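Local coordinates for Alr4995 protein (Nostoc sp., PDB 6LRG), which probably converts arginine to ornithine with release of ammonia through its N-terminal dihydrolase region and carries a C-terminal Rossmann-fold region, at residues B[12-17]-B[57-62]; B[144-149]-B[279-284]. All blocks are in the same frame, centred on the assembly; numbering follows the deposited sequence.

Interaction 1 (B[12-17]-B[57-62])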
# COMPACT_ATOMS: atom_id res chain seq x y z
N PRO B 12 -19.98 54.23 1.19
CA PRO B 12 -18.63 53.74 1.47
C PRO B 12 -17.63 54.83 1.80
O PRO B 12 -16.47 54.71 1.41
CB PRO B 12 -18.24 53.05 0.16
CG PRO B 12 -19.03 53.76 -0.87
CD PRO B 12 -20.33 54.09 -0.24
N ASP B 13 -18.06 55.88 2.50
CA ASP B 13 -17.19 57.02 2.78
C ASP B 13 -16.02 56.66 3.68
O ASP B 13 -14.96 57.27 3.59
CB ASP B 13 -17.99 58.18 3.39
CG ASP B 13 -19.22 58.56 2.57
OD1 ASP B 13 -19.38 58.07 1.43
OD2 ASP B 13 -20.03 59.36 3.08
N HIS B 14 -16.20 55.66 4.55
CA HIS B 14 -15.12 55.21 5.41
C HIS B 14 -14.85 53.72 5.22
O HIS B 14 -14.42 53.03 6.14
CB HIS B 14 -15.44 55.51 6.86
CG HIS B 14 -15.80 56.94 7.09
ND1 HIS B 14 -17.11 57.38 7.12
CD2 HIS B 14 -15.03 58.04 7.24
CE1 HIS B 14 -17.12 58.69 7.32
NE2 HIS B 14 -15.87 59.11 7.40
N TYR B 15 -15.10 53.25 4.01
CA TYR B 15 -14.97 51.84 3.73
C TYR B 15 -13.51 51.41 3.70
O TYR B 15 -12.62 52.21 3.40
CB TYR B 15 -15.65 51.51 2.41
CG TYR B 15 -15.49 50.08 1.97
CD1 TYR B 15 -16.13 49.05 2.66
CD2 TYR B 15 -14.72 49.75 0.86
CE1 TYR B 15 -15.99 47.73 2.26
CE2 TYR B 15 -14.58 48.44 0.44
CZ TYR B 15 -15.22 47.43 1.15
OH TYR B 15 -15.07 46.13 0.73
N ASP B 16 -13.27 50.15 4.03
CA ASP B 16 -11.92 49.60 4.09
C ASP B 16 -11.97 48.10 4.42
O ASP B 16 -13.04 47.51 4.55
CB ASP B 16 -11.09 50.36 5.13
CG ASP B 16 -9.59 50.15 4.96
OD1 ASP B 16 -9.11 50.06 3.80
OD2 ASP B 16 -8.88 50.11 5.99
N VAL B 17 -10.79 47.49 4.53
CA VAL B 17 -10.65 46.18 5.14
C VAL B 17 -9.64 46.33 6.28
O VAL B 17 -8.44 46.18 6.09
CB VAL B 17 -10.20 45.12 4.10
CG1 VAL B 17 -10.10 43.75 4.75
CG2 VAL B 17 -11.18 45.07 2.94
N VAL B 57 -27.89 55.21 5.82
CA VAL B 57 -27.39 55.32 7.17
C VAL B 57 -26.20 56.25 7.14
O VAL B 57 -25.42 56.22 6.19
CB VAL B 57 -26.97 53.94 7.75
CG1 VAL B 57 -26.21 54.10 9.07
CG2 VAL B 57 -28.18 53.04 7.93
N THR B 58 -26.05 57.07 8.16
CA THR B 58 -24.88 57.93 8.26
C THR B 58 -23.61 57.10 8.46
O THR B 58 -23.49 56.40 9.47
CB THR B 58 -25.01 58.92 9.43
OG1 THR B 58 -26.26 59.61 9.32
CG2 THR B 58 -23.87 59.91 9.41
N PRO B 59 -22.67 57.17 7.50
CA PRO B 59 -21.40 56.43 7.65
C PRO B 59 -20.64 56.87 8.89
O PRO B 59 -20.80 58.00 9.35
CB PRO B 59 -20.62 56.76 6.36
CG PRO B 59 -21.31 57.95 5.78
CD PRO B 59 -22.75 57.86 6.20
N GLN B 60 -19.85 55.96 9.44
CA GLN B 60 -19.15 56.20 10.69
C GLN B 60 -17.69 55.77 10.58
O GLN B 60 -17.39 54.68 10.09
CB GLN B 60 -19.83 55.44 11.83
CG GLN B 60 -21.30 55.79 12.02
CD GLN B 60 -21.48 57.22 12.48
OE1 GLN B 60 -20.64 57.75 13.19
NE2 GLN B 60 -22.58 57.84 12.08
N LYS B 61 -16.77 56.64 11.00
CA LYS B 61 -15.36 56.29 11.00
C LYS B 61 -15.14 55.17 12.00
O LYS B 61 -15.56 55.29 13.16
CB LYS B 61 -14.48 57.49 11.37
CG LYS B 61 -14.60 58.69 10.46
CD LYS B 61 -13.21 59.26 10.12
CE LYS B 61 -13.30 60.60 9.36
NZ LYS B 61 -12.33 61.62 9.87
N GLY B 62 -14.49 54.10 11.57
CA GLY B 62 -14.10 53.05 12.50
C GLY B 62 -14.99 51.83 12.40
O GLY B 62 -14.80 50.84 13.12
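His14 and Lys61 make the tight part of this contact, the aliphatic lysine chain lying over one face of the imidazole. Lys61 CG approaches His14 CD2 to 3.3 Å, and CD and CE continue across the same CD2–NE2 side. Pro59 meets the ring differently, with CB at its edge and in its plane, 3.6 Å from His14 ND1. The ring is brought there by chi1 of -53°, which sets CG beside the backbone N. A flat ring suits this place because face and edge can each take an aliphatic partner; an alanine at His14 would probably leave the Lys61 chain without its platform and open a gap beside Pro59. The looser, solvent-facing side is made by the NZ end of Lys61, 5.0 Å from His14 NE2 and not in contact, and by exposed Asp13, which touches mainly through OD2, 3.3 Å from Pro59 CG. Gln60 faces away and braces its own loop, NE2 donating to Thr58 O. Both loops leave strand ends, 12-17 after strand 6-9 and the 57-62 loop after strand 53-56; Pro12 packs on Val38 and Trp41 of helix 34-49, while Val57 touches Trp100 of helix 93-102.

Interaction 2 (B[144-149]-B[279-284])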
# COMPACT_ATOMS: atom_id res chain seq x y z
N SER B 144 -30.89 31.24 18.17
CA SER B 144 -31.60 32.49 17.90
C SER B 144 -32.88 32.22 17.08
O SER B 144 -33.83 32.98 17.17
CB SER B 144 -30.71 33.51 17.19
OG SER B 144 -30.37 33.07 15.89
N HIS B 145 -32.90 31.14 16.31
CA HIS B 145 -34.03 30.88 15.40
C HIS B 145 -35.42 30.90 16.06
O HIS B 145 -36.36 31.44 15.48
CB HIS B 145 -33.82 29.56 14.67
CG HIS B 145 -32.67 29.59 13.71
ND1 HIS B 145 -32.45 28.61 12.77
CD2 HIS B 145 -31.68 30.50 13.54
CE1 HIS B 145 -31.37 28.91 12.07
NE2 HIS B 145 -30.88 30.05 12.52
N PRO B 146 -35.57 30.31 17.26
CA PRO B 146 -36.91 30.41 17.87
C PRO B 146 -37.28 31.83 18.34
O PRO B 146 -38.45 32.10 18.59
CB PRO B 146 -36.83 29.46 19.07
CG PRO B 146 -35.70 28.51 18.72
CD PRO B 146 -34.71 29.38 18.01
N TYR B 147 -36.30 32.70 18.50
CA TYR B 147 -36.60 34.10 18.80
C TYR B 147 -37.10 34.78 17.53
O TYR B 147 -37.98 35.63 17.59
CB TYR B 147 -35.37 34.83 19.33
CG TYR B 147 -34.96 34.44 20.73
CD1 TYR B 147 -35.49 35.09 21.85
CD2 TYR B 147 -34.01 33.43 20.94
CE1 TYR B 147 -35.09 34.74 23.13
CE2 TYR B 147 -33.62 33.07 22.22
CZ TYR B 147 -34.15 33.73 23.31
OH TYR B 147 -33.73 33.37 24.57
N LEU B 148 -36.54 34.41 16.38
CA LEU B 148 -36.99 34.93 15.11
C LEU B 148 -38.47 34.66 14.88
O LEU B 148 -39.22 35.56 14.54
CB LEU B 148 -36.18 34.35 13.96
CG LEU B 148 -34.69 34.65 13.98
CD1 LEU B 148 -34.08 34.27 12.64
CD2 LEU B 148 -34.44 36.11 14.29
N ALA B 149 -38.87 33.41 15.07
CA ALA B 149 -40.25 32.99 14.86
C ALA B 149 -41.21 33.68 15.81
O ALA B 149 -42.30 34.07 15.44
CB ALA B 149 -40.37 31.47 15.02
N ALA B 279 -46.12 32.09 14.34
CA ALA B 279 -44.86 31.57 14.82
C ALA B 279 -44.80 30.05 14.73
O ALA B 279 -45.60 29.33 15.34
CB ALA B 279 -44.62 32.02 16.27
N ASN B 280 -43.85 29.55 13.95
CA ASN B 280 -43.59 28.14 13.96
C ASN B 280 -42.08 27.87 13.97
O ASN B 280 -41.35 28.34 13.10
CB ASN B 280 -44.25 27.47 12.77
CG ASN B 280 -44.35 25.98 12.95
OD1 ASN B 280 -44.52 25.51 14.08
ND2 ASN B 280 -44.22 25.23 11.86
N VAL B 281 -41.63 27.11 14.96
CA VAL B 281 -40.22 26.75 15.06
C VAL B 281 -40.10 25.22 15.12
O VAL B 281 -40.93 24.55 15.73
CB VAL B 281 -39.56 27.40 16.31
CG1 VAL B 281 -40.55 28.33 17.03
CG2 VAL B 281 -39.03 26.36 17.29
N TYR B 282 -39.09 24.68 14.44
CA TYR B 282 -38.86 23.23 14.47
C TYR B 282 -37.67 22.88 15.36
O TYR B 282 -37.49 21.72 15.73
CB TYR B 282 -38.64 22.70 13.05
CG TYR B 282 -39.90 22.79 12.21
CD1 TYR B 282 -40.94 21.89 12.40
CD2 TYR B 282 -40.05 23.79 11.26
CE1 TYR B 282 -42.10 21.98 11.65
CE2 TYR B 282 -41.19 23.88 10.50
CZ TYR B 282 -42.22 22.97 10.70
OH TYR B 282 -43.36 23.07 9.94
N VAL B 283 -36.88 23.89 15.69
CA VAL B 283 -35.77 23.76 16.62
C VAL B 283 -36.23 23.17 17.96
O VAL B 283 -37.23 23.61 18.53
CB VAL B 283 -35.10 25.13 16.82
CG1 VAL B 283 -34.11 25.10 17.98
CG2 VAL B 283 -34.42 25.54 15.53
N GLU B 284 -35.51 22.14 18.43
CA GLU B 284 -35.78 21.46 19.71
C GLU B 284 -34.60 21.56 20.66
O GLU B 284 -33.45 21.70 20.23
CB GLU B 284 -36.09 19.96 19.51
CG GLU B 284 -37.36 19.66 18.75
CD GLU B 284 -37.73 18.18 18.78
OE1 GLU B 284 -36.88 17.35 19.19
OE2 GLU B 284 -38.87 17.84 18.40
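Ala149 and Val281 point toward each other's segments, the alanine methyl CB lying 3.7 Å from Val281 CG1. Further toward the start of the helix, Pro146 offers two ring atoms to two valines: CB meets Val281 CG2 at 4.2 Å, and CG meets Val283 CG1 at 3.8 Å, the proline and Val283 crossing at about a right angle. Val283 spreads its two branches over the helix. With CG1 anti to the backbone N (chi1 170°), that methyl reaches Pro146 while CG2 turns to His145 CB, 4.2 Å away. His145 contributes little beyond this CB, because its ring leads away from segment 279-284, where ND1 is bonded to Ser158 OG and NE2 to Gly135 O; both polar atoms of this buried side chain are thus satisfied. At the far end the chains come close enough for Ala279 CB to approach Ala149 O to 3.2 Å, which small alanines on both sides permit. Valines suit the 279-284 side because each branched, apolar side chain offers two methyls, shared among Pro146, Ala149 and His145 CB; Asn280, Tyr282 and Glu284 point away, and Asn280 ND2 and Tyr282 OH both bond to Glu155 OE2. Proline fits the first helical turn, where a residue needs no backbone N-H for the helical pattern, and Ser144 O accepts from both Tyr147 N and Leu148 N. Helix 145-152 is the crossover of a beta-alpha-beta unit between the parallel neighbours 132-136 and 155-160, Leu148 resting on Leu132 and Ala134 and Ala149 on Val156. Strand 280-292 runs next to 155-160 in the same mixed sheet, so the contact packs the crossover helix against the beginning of strand 280-292, which runs parallel to both.

In the fold
Interactions 1 and 2 follow one another along the chain and do not touch; their centres are about 34 Å apart and their nearest atoms about 19 Å. Interaction 1 ties together two surface loops, which follow strands 6-9 and 53-56, and its centre lies about 38 Å from the centre of the chain. The His14 side chain is still about 14 Å from the bound L-ornithine, too far to touch it. Interaction 2, centred about 21 Å from the centre of the chain, packs a crossover helix on the start of strand 280-292, within the mixed sheet. The first contact therefore joins loop to loop at the surface, whereas the second joins helix to sheet and is partly buried.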